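Local coordinates for protein-tyrosine-phosphatase PTP1 (Arabidopsis thaliana, PDB 6KRW), which removes phosphate from phosphotyrosine in proteins, dephosphorylating the MAP kinase MPK6 and, in vitro, MPK4, and so modulates plant defence responses, at residues A[103-108]-A[230-235]; A[74-79]-A[125-130]; A[182-187]-A[194-199]; A[68-73]-A[87-92]; A[248-253]-A[292-297]. One frame throughout, in Å; residues are numbered along the deposited sequence. Where two conformers were deposited one is given.

Interaction 1. Residues A[103-108]-A[230-235]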
# COMPACT_ATOMS: atom_id res chain seq x y z
N ILE A 103 0.57 14.14 -5.04
CA ILE A 103 -0.14 13.08 -4.27
C ILE A 103 0.04 11.74 -4.99
O ILE A 103 -0.37 11.62 -6.15
CB ILE A 103 -1.61 13.48 -4.05
CG1 ILE A 103 -1.68 14.85 -3.38
CG2 ILE A 103 -2.30 12.39 -3.25
CD1 ILE A 103 -3.04 15.45 -3.33
N SER A 104 0.70 10.79 -4.31
CA SER A 104 0.93 9.43 -4.85
C SER A 104 -0.39 8.70 -5.07
O SER A 104 -1.34 8.86 -4.26
CB SER A 104 1.78 8.60 -3.93
OG SER A 104 2.99 9.29 -3.57
N GLN A 105 -0.39 7.85 -6.08
CA GLN A 105 -1.41 6.82 -6.23
C GLN A 105 -0.77 5.49 -5.84
O GLN A 105 0.49 5.35 -5.94
CB GLN A 105 -1.99 6.83 -7.63
CG GLN A 105 -1.06 6.39 -8.73
CD GLN A 105 -1.63 6.60 -10.11
OE1 GLN A 105 -2.87 6.62 -10.31
NE2 GLN A 105 -0.73 6.71 -11.08
N PHE A 106 -1.59 4.58 -5.39
CA PHE A 106 -1.13 3.24 -4.95
C PHE A 106 -1.78 2.15 -5.75
O PHE A 106 -2.92 2.28 -6.23
CB PHE A 106 -1.41 3.00 -3.47
CG PHE A 106 -1.10 4.16 -2.58
CD1 PHE A 106 -2.05 5.11 -2.28
CD2 PHE A 106 0.16 4.29 -2.00
CE1 PHE A 106 -1.77 6.19 -1.46
CE2 PHE A 106 0.44 5.35 -1.15
CZ PHE A 106 -0.52 6.30 -0.88
N ILE A 107 -1.11 1.03 -5.85
CA ILE A 107 -1.70 -0.28 -6.17
C ILE A 107 -1.73 -1.11 -4.91
O ILE A 107 -0.63 -1.50 -4.41
CB ILE A 107 -1.03 -0.97 -7.34
CG1 ILE A 107 -1.25 -0.18 -8.63
CG2 ILE A 107 -1.52 -2.39 -7.48
CD1 ILE A 107 -0.46 -0.71 -9.80
N ALA A 108 -2.90 -1.33 -4.35
CA ALA A 108 -3.08 -2.20 -3.17
C ALA A 108 -3.29 -3.60 -3.68
O ALA A 108 -4.20 -3.82 -4.49
CB ALA A 108 -4.22 -1.72 -2.31
N LEU A 230 6.16 9.25 -11.33
CA LEU A 230 7.01 8.09 -11.74
C LEU A 230 6.15 6.83 -11.88
O LEU A 230 6.54 5.92 -12.62
CB LEU A 230 8.09 7.84 -10.69
CG LEU A 230 9.52 8.22 -11.02
CD1 LEU A 230 9.61 9.70 -11.35
CD2 LEU A 230 10.39 7.84 -9.83
N GLY A 231 5.06 6.77 -11.13
CA GLY A 231 4.14 5.63 -11.25
C GLY A 231 3.53 5.28 -9.90
O GLY A 231 3.88 5.86 -8.88
N PRO A 232 2.54 4.37 -9.89
CA PRO A 232 1.91 3.96 -8.65
C PRO A 232 2.91 3.28 -7.69
O PRO A 232 3.79 2.58 -8.12
CB PRO A 232 0.81 2.97 -9.07
CG PRO A 232 0.65 3.18 -10.56
CD PRO A 232 2.01 3.65 -11.05
N ILE A 233 2.71 3.52 -6.41
CA ILE A 233 3.43 2.79 -5.33
C ILE A 233 2.67 1.52 -5.02
O ILE A 233 1.50 1.60 -4.63
CB ILE A 233 3.58 3.67 -4.07
CG1 ILE A 233 4.45 4.88 -4.36
CG2 ILE A 233 4.06 2.85 -2.89
CD1 ILE A 233 4.44 5.89 -3.27
N ILE A 234 3.30 0.38 -5.21
CA ILE A 234 2.71 -0.90 -4.78
C ILE A 234 2.76 -0.98 -3.27
O ILE A 234 3.82 -0.77 -2.71
CB ILE A 234 3.36 -2.09 -5.49
CG1 ILE A 234 3.01 -2.09 -6.97
CG2 ILE A 234 2.94 -3.38 -4.83
CD1 ILE A 234 3.84 -3.06 -7.80
N VAL A 235 1.66 -1.32 -2.65
CA VAL A 235 1.60 -1.59 -1.20
C VAL A 235 0.93 -2.92 -1.00
O VAL A 235 -0.16 -3.14 -1.58
CB VAL A 235 0.93 -0.49 -0.37
CG1 VAL A 235 1.05 -0.78 1.11
CG2 VAL A 235 1.45 0.89 -0.70
O HOH W 1 2.03 7.78 -7.65
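Ile233 O is gripped twice by the strand beside it: it accepts the N-H of Ile107 at 2.9 Å (Ile107 N to Ile233 O), the donor lying 43° above the carbonyl plane, while the CA-H of Phe106 closes in from 3.1 Å (Phe106 CA to Ile233 O). The ladder continues with Ile233 N on Gln105 O and Val235 N on Ile107 O, and a water joins Gln105 N to Gly231 O before the strands proper begin. These are two parallel strands inside the phosphatase sheet, and 233-236 leads straight into the phosphate-binding loop that carries the nucleophile Cys237. On one face Phe106 CD2 rests 3.9 Å from Val235 CG2, and the ring is met edge-to-face by His251 of helix 242-259. On the other, Pro232 lies alongside two neighbours, with its CB 3.8 Å from Ile107 CG1. Gln105 takes the crowded position at chi1 (69°) and then extends, which runs its chain beside the proline ring until NE2 is 3.8 Å from Pro232 CG. An alanine here would retain the backbone bond but is likely to uncover the flank of Pro232. Ser104 OG is hydrogen-bonded to His251 NE2.

Interaction 2. Residues A[74-79]-A[125-130]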
# COMPACT_ATOMS: atom_id res chain seq x y z
N ASN A 74 -12.07 -0.75 -10.77
CA ASN A 74 -10.71 -0.15 -10.59
C ASN A 74 -9.66 -1.24 -10.44
O ASN A 74 -8.57 -0.87 -9.96
CB ASN A 74 -10.68 0.83 -9.43
CG ASN A 74 -10.80 0.13 -8.09
OD1 ASN A 74 -11.54 -0.86 -7.97
ND2 ASN A 74 -10.10 0.64 -7.07
N ARG A 75 -9.91 -2.46 -10.84
CA ARG A 75 -8.88 -3.51 -10.77
C ARG A 75 -7.78 -3.15 -11.76
O ARG A 75 -8.01 -2.50 -12.80
CB ARG A 75 -9.45 -4.88 -11.07
CG ARG A 75 -9.96 -5.09 -12.49
CD ARG A 75 -10.64 -6.43 -12.65
NE ARG A 75 -11.00 -6.63 -14.05
CZ ARG A 75 -10.25 -7.18 -14.98
NH1 ARG A 75 -9.04 -7.67 -14.68
NH2 ARG A 75 -10.71 -7.23 -16.22
N ILE A 76 -6.56 -3.54 -11.43
CA ILE A 76 -5.44 -3.41 -12.37
C ILE A 76 -5.48 -4.55 -13.38
O ILE A 76 -5.56 -5.71 -12.99
CB ILE A 76 -4.09 -3.40 -11.61
CG1 ILE A 76 -4.07 -2.33 -10.52
CG2 ILE A 76 -2.93 -3.25 -12.59
CD1 ILE A 76 -4.24 -0.89 -11.02
N VAL A 77 -5.45 -4.20 -14.66
CA VAL A 77 -5.55 -5.19 -15.74
C VAL A 77 -4.17 -5.40 -16.36
O VAL A 77 -3.52 -4.42 -16.76
CB VAL A 77 -6.56 -4.70 -16.79
CG1 VAL A 77 -6.69 -5.68 -17.92
CG2 VAL A 77 -7.91 -4.38 -16.17
N LEU A 78 -3.79 -6.64 -16.52
CA LEU A 78 -2.60 -7.00 -17.34
C LEU A 78 -2.98 -6.84 -18.81
O LEU A 78 -3.94 -7.50 -19.25
CB LEU A 78 -2.14 -8.42 -17.03
CG LEU A 78 -1.63 -8.65 -15.61
CD1 LEU A 78 -1.35 -10.11 -15.40
CD2 LEU A 78 -0.42 -7.79 -15.29
N ASN A 79 -2.25 -6.02 -19.53
CA ASN A 79 -2.51 -5.72 -20.96
C ASN A 79 -1.18 -5.34 -21.57
O ASN A 79 -0.71 -4.23 -21.35
CB ASN A 79 -3.55 -4.61 -21.11
CG ASN A 79 -3.95 -4.38 -22.55
OD1 ASN A 79 -3.38 -5.01 -23.44
ND2 ASN A 79 -4.93 -3.51 -22.79
N ILE A 125 6.10 -4.07 -14.23
CA ILE A 125 6.70 -3.53 -15.48
C ILE A 125 5.65 -2.71 -16.23
O ILE A 125 5.97 -1.57 -16.63
CB ILE A 125 7.26 -4.68 -16.34
CG1 ILE A 125 8.40 -5.38 -15.59
CG2 ILE A 125 7.69 -4.16 -17.70
CD1 ILE A 125 8.88 -6.64 -16.28
N GLN A 126 4.45 -3.26 -16.43
CA GLN A 126 3.42 -2.59 -17.26
C GLN A 126 3.01 -1.25 -16.64
O GLN A 126 2.77 -0.30 -17.39
CB GLN A 126 2.21 -3.50 -17.42
CG GLN A 126 2.46 -4.69 -18.34
CD GLN A 126 1.19 -5.45 -18.66
OE1 GLN A 126 0.10 -5.06 -18.22
NE2 GLN A 126 1.34 -6.53 -19.40
N GLN A 127 2.96 -1.18 -15.31
CA GLN A 127 2.54 0.06 -14.59
C GLN A 127 3.76 0.91 -14.21
O GLN A 127 3.58 1.98 -13.64
CB GLN A 127 1.74 -0.34 -13.36
CG GLN A 127 0.45 -1.10 -13.66
CD GLN A 127 -0.48 -0.34 -14.57
OE1 GLN A 127 -0.52 0.89 -14.53
NE2 GLN A 127 -1.21 -1.07 -15.40
N HIS A 128 4.97 0.46 -14.54
CA HIS A 128 6.27 1.13 -14.20
C HIS A 128 6.26 1.63 -12.75
O HIS A 128 6.56 2.81 -12.48
CB HIS A 128 6.61 2.23 -15.22
CG HIS A 128 5.57 3.27 -15.46
ND1 HIS A 128 5.41 4.34 -14.61
CD2 HIS A 128 4.60 3.37 -16.39
CE1 HIS A 128 4.38 5.07 -15.02
NE2 HIS A 128 3.89 4.52 -16.12
N CYS A 129 5.95 0.73 -11.83
CA CYS A 129 5.88 1.06 -10.38
C CYS A 129 7.29 1.26 -9.85
O CYS A 129 8.08 0.35 -9.97
CB CYS A 129 5.22 -0.05 -9.59
SG CYS A 129 3.51 -0.35 -10.13
N PRO A 130 7.64 2.43 -9.29
CA PRO A 130 9.01 2.64 -8.80
C PRO A 130 9.32 2.02 -7.43
O PRO A 130 10.51 1.88 -7.09
CB PRO A 130 9.10 4.17 -8.75
CG PRO A 130 7.69 4.61 -8.44
CD PRO A 130 6.84 3.67 -9.28
O HOH W 2 -0.85 -3.91 -15.83
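Gln126 OE1 receives the backbone N-H of Asn79 at 2.9 Å (Asn79 N to Gln126 OE1) in a nearly straight bond, 169° at the hydrogen, with the donor tilted 17° from the amide carbonyl plane. The same oxygen accepts a hydrogen bond from a water 2.8 Å away. This water donates its other O-H to Val77 O and accepts from Gln127 NE2, each at 2.9 Å, so it stitches both glutamines to the 74-79 backbone. Leu78 CD2 packs 4.0 Å from Gln126 OE1, and Ile76 CG2 lies 4.0 Å from Gln127 NE2, whose chain bends at chi2 (-57°) to bring the amide back toward the water. Further out, Gln126 NE2 is held by Glu122 OE2 and Pro80 O, which fixes the rotation of the amide. Replacing Gln126 with a leucine would probably leave Asn79 N and the water without their acceptor and Glu122 without its N-H partner. The glutamines sit where helix 117-126 ends, in a Schellman motif with His128 at positive phi, facing the short strand 75-77. With donors meeting its oxygen and acceptors its nitrogen, the Gln126 amide has one sensible orientation, and a flip would set like against like at both ends.

Interaction 3. Residues A[182-187]-A[194-199]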
# COMPACT_ATOMS: atom_id res chain seq x y z
N LEU A 182 16.13 -3.46 -6.72
CA LEU A 182 15.86 -4.59 -7.62
C LEU A 182 15.90 -4.10 -9.05
O LEU A 182 15.61 -2.92 -9.33
CB LEU A 182 14.48 -5.17 -7.33
CG LEU A 182 14.27 -5.72 -5.92
CD1 LEU A 182 12.87 -6.32 -5.77
CD2 LEU A 182 15.38 -6.73 -5.61
N GLU A 183 16.24 -5.02 -9.94
CA GLU A 183 16.31 -4.78 -11.38
C GLU A 183 15.47 -5.85 -12.04
O GLU A 183 15.75 -7.04 -11.84
CB GLU A 183 17.76 -4.84 -11.83
CG GLU A 183 17.94 -4.95 -13.32
CD GLU A 183 19.41 -5.06 -13.72
OE1 GLU A 183 20.24 -4.31 -13.14
OE2 GLU A 183 19.71 -5.90 -14.58
N VAL A 184 14.46 -5.42 -12.80
CA VAL A 184 13.52 -6.35 -13.47
C VAL A 184 13.50 -6.02 -14.96
O VAL A 184 13.59 -4.83 -15.32
CB VAL A 184 12.13 -6.28 -12.81
CG1 VAL A 184 11.44 -4.94 -13.07
CG2 VAL A 184 11.25 -7.42 -13.25
N ASN A 185 13.39 -7.04 -15.79
CA ASN A 185 13.25 -6.81 -17.25
C ASN A 185 12.77 -8.09 -17.93
O ASN A 185 12.83 -9.17 -17.31
CB ASN A 185 14.56 -6.32 -17.87
CG ASN A 185 15.69 -7.32 -17.77
OD1 ASN A 185 16.24 -7.54 -16.69
ND2 ASN A 185 16.04 -7.93 -18.89
N TYR A 186 12.32 -7.95 -19.17
CA TYR A 186 12.07 -9.11 -20.05
C TYR A 186 13.41 -9.61 -20.60
O TYR A 186 14.39 -8.85 -20.66
CB TYR A 186 11.15 -8.74 -21.21
CG TYR A 186 9.82 -8.17 -20.79
CD1 TYR A 186 8.91 -8.93 -20.08
CD2 TYR A 186 9.47 -6.87 -21.12
CE1 TYR A 186 7.69 -8.41 -19.69
CE2 TYR A 186 8.25 -6.34 -20.76
CZ TYR A 186 7.35 -7.11 -20.04
OH TYR A 186 6.15 -6.57 -19.67
N LYS A 187 13.44 -10.86 -21.04
CA LYS A 187 14.69 -11.48 -21.54
C LYS A 187 15.04 -10.95 -22.93
O LYS A 187 16.22 -11.04 -23.30
CB LYS A 187 14.58 -13.00 -21.49
CG LYS A 187 14.48 -13.53 -20.07
CD LYS A 187 14.12 -14.99 -20.00
CE LYS A 187 13.69 -15.38 -18.60
NZ LYS A 187 13.21 -16.79 -18.56
N MET A 194 14.50 -2.14 -15.60
CA MET A 194 13.77 -1.20 -14.73
C MET A 194 14.19 -1.39 -13.27
O MET A 194 14.27 -2.54 -12.79
CB MET A 194 12.27 -1.45 -14.87
CG MET A 194 11.45 -0.64 -13.93
SD MET A 194 9.71 -0.89 -14.35
CE MET A 194 8.97 -0.79 -12.73
N SER A 195 14.44 -0.29 -12.57
CA SER A 195 14.86 -0.28 -11.15
C SER A 195 13.63 -0.11 -10.26
O SER A 195 12.85 0.80 -10.49
CB SER A 195 15.89 0.77 -10.88
OG SER A 195 17.08 0.48 -11.60
N VAL A 196 13.51 -0.96 -9.25
CA VAL A 196 12.41 -0.90 -8.26
C VAL A 196 13.01 -0.95 -6.87
O VAL A 196 13.75 -1.90 -6.58
CB VAL A 196 11.43 -2.06 -8.48
CG1 VAL A 196 10.33 -2.02 -7.43
CG2 VAL A 196 10.88 -2.06 -9.90
N LEU A 197 12.67 0.03 -6.03
CA LEU A 197 13.04 -0.05 -4.59
C LEU A 197 11.96 -0.82 -3.83
O LEU A 197 10.77 -0.42 -3.84
CB LEU A 197 13.24 1.34 -3.98
CG LEU A 197 13.68 1.33 -2.51
CD1 LEU A 197 15.05 0.69 -2.34
CD2 LEU A 197 13.66 2.74 -1.95
N HIS A 198 12.37 -1.93 -3.24
CA HIS A 198 11.54 -2.82 -2.41
C HIS A 198 11.82 -2.52 -0.95
O HIS A 198 12.99 -2.62 -0.51
CB HIS A 198 11.76 -4.26 -2.80
CG HIS A 198 10.89 -5.27 -2.15
ND1 HIS A 198 11.14 -5.82 -0.91
CD2 HIS A 198 9.76 -5.87 -2.62
CE1 HIS A 198 10.24 -6.73 -0.63
NE2 HIS A 198 9.34 -6.76 -1.67
N ILE A 199 10.78 -2.18 -0.20
CA ILE A 199 10.87 -1.86 1.24
C ILE A 199 10.05 -2.88 2.00
O ILE A 199 8.83 -2.91 1.82
CB ILE A 199 10.43 -0.41 1.53
CG1 ILE A 199 11.17 0.60 0.66
CG2 ILE A 199 10.59 -0.09 3.00
CD1 ILE A 199 10.64 2.02 0.80
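Leu182 N donates to Val196 O at 2.8 Å, and Val196 N returns the bond to Leu182 O at 2.9 Å, 168° at the hydrogen. Two residues along, Val184 and Met194 form a second hydrogen-bonded pair, with Val184 N in the carbonyl plane of Met194 O and Met194 N nearly on the C=O axis of Val184 O. Between them Glu183 and Ser195 make the non-hydrogen-bonded pair, where the CA-H groups of both residues point at carbonyls across the gap, Ser195 CA standing 3.3 Å from Leu182 O. This is the regular ladder of an antiparallel beta hairpin, whose strand axes run 139° apart.

Apolar groups gather on the face of Leu182, Val184, Met194 and Val196. Val184 CG1, set between the backbone N and the carbonyl carbon (chi1 68°), lies 4.0 Å from Met194 CB and 4.3 Å from Val196 CG2. Leu182 CD1 extends toward the next residue on this side and touches His198 CB at 3.8 Å; the imidazole NE2 of His198 is hydrogen-bonded to Tyr150 OH. On the reverse face Ser195 OG bonds to Lys168 NZ, which also forms a long, weak ion pair with Glu183.

Helix 117-126 covers the apolar face through Trp121, Val124 and Ile125, while strand 163-172 continues the sheet beside 178-186 and strand 131-134 beside 194-200.

Interaction 4. Residues A[68-73]-A[87-92]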
# COMPACT_ATOMS: atom_id res chain seq x y z
N VAL A 68 -11.44 -11.30 -0.44
CA VAL A 68 -10.63 -10.07 -0.63
C VAL A 68 -10.19 -10.03 -2.08
O VAL A 68 -9.26 -10.74 -2.48
CB VAL A 68 -9.43 -9.96 0.32
CG1 VAL A 68 -8.70 -8.64 0.07
CG2 VAL A 68 -9.87 -10.08 1.77
N VAL A 69 -10.93 -9.29 -2.88
CA VAL A 69 -10.79 -9.24 -4.34
C VAL A 69 -11.01 -7.79 -4.76
O VAL A 69 -11.70 -7.04 -4.05
CB VAL A 69 -11.79 -10.15 -5.05
CG1 VAL A 69 -11.50 -11.61 -4.78
CG2 VAL A 69 -13.23 -9.82 -4.69
N PRO A 70 -10.43 -7.38 -5.90
CA PRO A 70 -10.65 -6.04 -6.42
C PRO A 70 -12.02 -5.92 -7.13
O PRO A 70 -12.47 -6.86 -7.75
CB PRO A 70 -9.52 -5.84 -7.43
CG PRO A 70 -9.34 -7.24 -8.00
CD PRO A 70 -9.53 -8.16 -6.78
N PHE A 71 -12.57 -4.73 -7.00
CA PHE A 71 -13.77 -4.37 -7.79
C PHE A 71 -13.42 -4.32 -9.27
O PHE A 71 -12.32 -3.87 -9.67
CB PHE A 71 -14.26 -3.01 -7.32
CG PHE A 71 -14.60 -2.92 -5.86
CD1 PHE A 71 -15.41 -3.87 -5.25
CD2 PHE A 71 -14.15 -1.87 -5.08
CE1 PHE A 71 -15.72 -3.78 -3.91
CE2 PHE A 71 -14.44 -1.78 -3.73
CZ PHE A 71 -15.23 -2.74 -3.15
N ASP A 72 -14.38 -4.69 -10.11
CA ASP A 72 -14.19 -4.55 -11.57
C ASP A 72 -13.85 -3.11 -11.94
O ASP A 72 -13.04 -2.91 -12.88
CB ASP A 72 -15.45 -4.98 -12.31
CG ASP A 72 -15.79 -6.45 -12.19
OD1 ASP A 72 -14.86 -7.27 -12.04
OD2 ASP A 72 -16.98 -6.82 -12.28
N LYS A 73 -14.44 -2.12 -11.25
CA LYS A 73 -14.35 -0.72 -11.72
C LYS A 73 -12.91 -0.20 -11.66
O LYS A 73 -12.59 0.70 -12.42
CB LYS A 73 -15.27 0.18 -10.91
CG LYS A 73 -14.91 0.34 -9.46
CD LYS A 73 -15.83 1.28 -8.68
CE LYS A 73 -15.39 1.43 -7.23
NZ LYS A 73 -14.01 1.99 -7.14
N LYS A 87 -9.20 -12.09 -18.66
CA LYS A 87 -9.44 -10.63 -18.71
C LYS A 87 -8.32 -9.88 -17.96
O LYS A 87 -8.60 -8.89 -17.29
CB LYS A 87 -10.84 -10.29 -18.18
CG LYS A 87 -11.99 -10.97 -18.91
CD LYS A 87 -13.35 -10.53 -18.43
CE LYS A 87 -14.49 -11.11 -19.23
NZ LYS A 87 -14.79 -12.50 -18.83
N GLY A 88 -7.09 -10.39 -18.07
CA GLY A 88 -5.95 -9.63 -17.52
C GLY A 88 -5.90 -9.61 -16.00
O GLY A 88 -5.32 -8.68 -15.44
N TYR A 89 -6.50 -10.60 -15.36
CA TYR A 89 -6.81 -10.49 -13.92
C TYR A 89 -5.55 -10.62 -13.04
O TYR A 89 -4.77 -11.58 -13.15
CB TYR A 89 -7.83 -11.55 -13.49
CG TYR A 89 -8.12 -11.44 -12.03
CD1 TYR A 89 -8.86 -10.38 -11.53
CD2 TYR A 89 -7.56 -12.33 -11.11
CE1 TYR A 89 -9.08 -10.23 -10.18
CE2 TYR A 89 -7.77 -12.18 -9.75
CZ TYR A 89 -8.51 -11.12 -9.27
OH TYR A 89 -8.74 -10.93 -7.95
N VAL A 90 -5.41 -9.67 -12.15
CA VAL A 90 -4.52 -9.75 -10.98
C VAL A 90 -5.28 -9.18 -9.79
O VAL A 90 -6.09 -8.24 -9.95
CB VAL A 90 -3.19 -9.04 -11.27
CG1 VAL A 90 -3.36 -7.62 -11.71
CG2 VAL A 90 -2.25 -9.10 -10.07
N ASN A 91 -5.06 -9.73 -8.60
CA ASN A 91 -5.73 -9.25 -7.38
C ASN A 91 -5.05 -7.96 -6.95
O ASN A 91 -4.11 -7.99 -6.13
CB ASN A 91 -5.80 -10.33 -6.32
CG ASN A 91 -6.71 -9.94 -5.18
OD1 ASN A 91 -6.71 -8.79 -4.73
ND2 ASN A 91 -7.48 -10.91 -4.70
N ALA A 92 -5.47 -6.84 -7.51
CA ALA A 92 -4.77 -5.56 -7.33
C ALA A 92 -5.75 -4.44 -7.65
O ALA A 92 -6.53 -4.60 -8.65
CB ALA A 92 -3.56 -5.46 -8.22
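The backbone turns a corner at Asn91, the centre of an inverse gamma turn, and passes the extended chain at Val69 with a CA-CA separation of 5.9 Å, the two touching parts heading 108° apart. From this corner the Asn91 side chain reaches back to the other segment: CG stands anti to the backbone N (chi1 -168°), and ND2 gives a 2.9 Å hydrogen bond to Val68 O. That bond is 169° at the hydrogen, lies on a carbonyl lone pair and stays within the amide plane of Asn91, so it is well directed at both ends. Outside the pair, Arg278 NH2 bonds Asn91 OD1, and Asn63 OD1 accepts from Asn91 ND2. Val68 follows closely on the KNRY motif, which in classical tyrosine phosphatases belongs to the phosphotyrosine-recognition loop, and its side chain is about 4 Å from that of Ile241, a probable substrate-binding residue. Pro70 fills the inside of the corner. Its CD touches Tyr89 OH at 3.1 Å and Asn91 OD1 at 3.5 Å, its CG meets Tyr89 CE1 obliquely at 3.7 Å, and its CB sits 3.5 Å from Ala92 O. Tyr89 comes at the proline from the opposite direction, its hydroxyl bonded to the same Asn63 OD1.

Interaction 5. Residues A[248-253]-A[292-297]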
# COMPACT_ATOMS: atom_id res chain seq x y z
N CYS A 248 -1.40 3.16 3.53
CA CYS A 248 -1.89 4.10 2.48
C CYS A 248 -2.57 5.31 3.15
O CYS A 248 -2.40 6.42 2.68
CB CYS A 248 -2.85 3.39 1.54
SG CYS A 248 -2.05 2.18 0.46
N ALA A 249 -3.35 5.10 4.21
CA ALA A 249 -4.07 6.21 4.87
C ALA A 249 -3.07 7.21 5.43
O ALA A 249 -3.28 8.43 5.35
CB ALA A 249 -5.02 5.71 5.91
N ILE A 250 -2.00 6.72 6.06
CA ILE A 250 -1.00 7.65 6.65
C ILE A 250 -0.31 8.43 5.54
O ILE A 250 -0.22 9.68 5.60
CB ILE A 250 -0.00 6.85 7.52
CG1 ILE A 250 -0.71 6.15 8.68
CG2 ILE A 250 1.15 7.75 7.97
CD1 ILE A 250 0.10 4.99 9.30
N HIS A 251 0.18 7.73 4.53
CA HIS A 251 0.91 8.35 3.41
C HIS A 251 0.02 9.36 2.68
O HIS A 251 0.42 10.51 2.44
CB HIS A 251 1.40 7.22 2.51
CG HIS A 251 2.21 7.61 1.34
ND1 HIS A 251 3.41 6.98 1.06
CD2 HIS A 251 2.02 8.51 0.35
CE1 HIS A 251 3.90 7.46 -0.07
NE2 HIS A 251 3.09 8.41 -0.51
N ASN A 252 -1.19 8.94 2.38
CA ASN A 252 -2.11 9.79 1.61
C ASN A 252 -2.52 11.02 2.43
O ASN A 252 -2.60 12.14 1.88
CB ASN A 252 -3.32 8.95 1.26
CG ASN A 252 -4.34 9.67 0.39
OD1 ASN A 252 -5.46 9.93 0.86
ND2 ASN A 252 -3.95 9.99 -0.83
N THR A 253 -2.78 10.84 3.72
CA THR A 253 -3.24 11.96 4.55
C THR A 253 -2.14 13.03 4.60
O THR A 253 -2.43 14.23 4.47
CB THR A 253 -3.65 11.49 5.95
OG1 THR A 253 -4.77 10.60 5.81
CG2 THR A 253 -3.98 12.65 6.85
N TYR A 292 -4.11 7.41 13.26
CA TYR A 292 -4.14 8.73 13.93
C TYR A 292 -2.79 8.99 14.61
O TYR A 292 -2.24 10.07 14.47
CB TYR A 292 -5.25 8.79 14.97
CG TYR A 292 -6.56 9.32 14.45
CD1 TYR A 292 -6.76 10.68 14.36
CD2 TYR A 292 -7.58 8.48 14.06
CE1 TYR A 292 -7.94 11.21 13.90
CE2 TYR A 292 -8.78 9.00 13.60
CZ TYR A 292 -8.95 10.36 13.51
OH TYR A 292 -10.12 10.93 13.05
N ASN A 293 -2.26 7.99 15.32
CA ASN A 293 -1.00 8.18 16.08
C ASN A 293 0.13 8.46 15.10
O ASN A 293 0.93 9.37 15.38
CB ASN A 293 -0.74 6.95 16.94
CG ASN A 293 -1.64 6.89 18.15
OD1 ASN A 293 -1.92 7.91 18.75
ND2 ASN A 293 -2.04 5.70 18.55
N ALA A 294 0.20 7.72 13.99
CA ALA A 294 1.30 7.92 13.03
C ALA A 294 1.16 9.31 12.41
O ALA A 294 2.16 9.97 12.13
CB ALA A 294 1.33 6.84 11.98
N ILE A 295 -0.07 9.71 12.06
CA ILE A 295 -0.25 11.04 11.41
C ILE A 295 0.14 12.15 12.40
O ILE A 295 0.85 13.08 12.00
CB ILE A 295 -1.70 11.18 10.92
CG1 ILE A 295 -1.96 10.26 9.72
CG2 ILE A 295 -2.02 12.63 10.59
CD1 ILE A 295 -3.43 9.98 9.44
N VAL A 296 -0.28 12.04 13.66
CA VAL A 296 0.14 13.04 14.68
C VAL A 296 1.66 13.05 14.80
O VAL A 296 2.24 14.16 14.80
CB VAL A 296 -0.55 12.78 16.03
CG1 VAL A 296 0.13 13.53 17.16
CG2 VAL A 296 -2.02 13.14 15.95
N ASP A 297 2.29 11.88 14.93
CA ASP A 297 3.76 11.79 15.15
C ASP A 297 4.47 12.42 13.95
O ASP A 297 5.45 13.17 14.15
CB ASP A 297 4.20 10.35 15.36
CG ASP A 297 3.75 9.79 16.69
OD1 ASP A 297 3.25 10.58 17.52
OD2 ASP A 297 3.85 8.55 16.87
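Ile295 leaves its CB with CG1 anti to the carbonyl carbon (chi1 -71°), which turns the longer branch toward helix 242-259. CG1 passes over the backbone of Ile250, 4.1 Å from Ile250 CA, and lies 4.4 Å from Ile250 CG2. At the tip, CD1 settles on Thr253, 3.8 Å from Thr253 CG2 and nearly as close to its CB and OG1, the two side chains crossing at about a right angle. The threonine hydroxyl turns back to donate to Ala249 O at 2.7 Å, which satisfies this buried group within its own helix. The same carbonyl also takes the N-H of Thr253, from the opposite face of its plane. Tighter still, Ile250 CD1 presses on Ala294 CB at 3.5 Å; the axes of the two segments pass 9.5 Å apart at a crossing angle of -32°. Helix 242-259 issues from the phosphate-binding loop; around the joint, Val216 of helix 214-223 packs on Ile250, Phe20 of helix 7-24 on Thr253, and Phe274 of helix 267-277 on Ala249.

From the N terminus, interaction 4 opens first and closes a short loop at 87-92. Interaction 2 starts inside that loop, at 74-79, and ends at 125-130, so the two cross, and Leu78 bonds to Gly88 between them. Interaction 1, begun at 103-108, crosses interaction 2 in turn and closes a long loop at 230-235, where Leu230 O meets His128 ND1. The hairpin of interaction 3 is nested within this loop and joins the same sheet. Interaction 5 follows in series, and its His251 touches Ser104 and Phe106 of interaction 1. Together they tie the loops and short strands of 68-92 and the sheet to helices 242-259 and 285-303, with interaction 1 central.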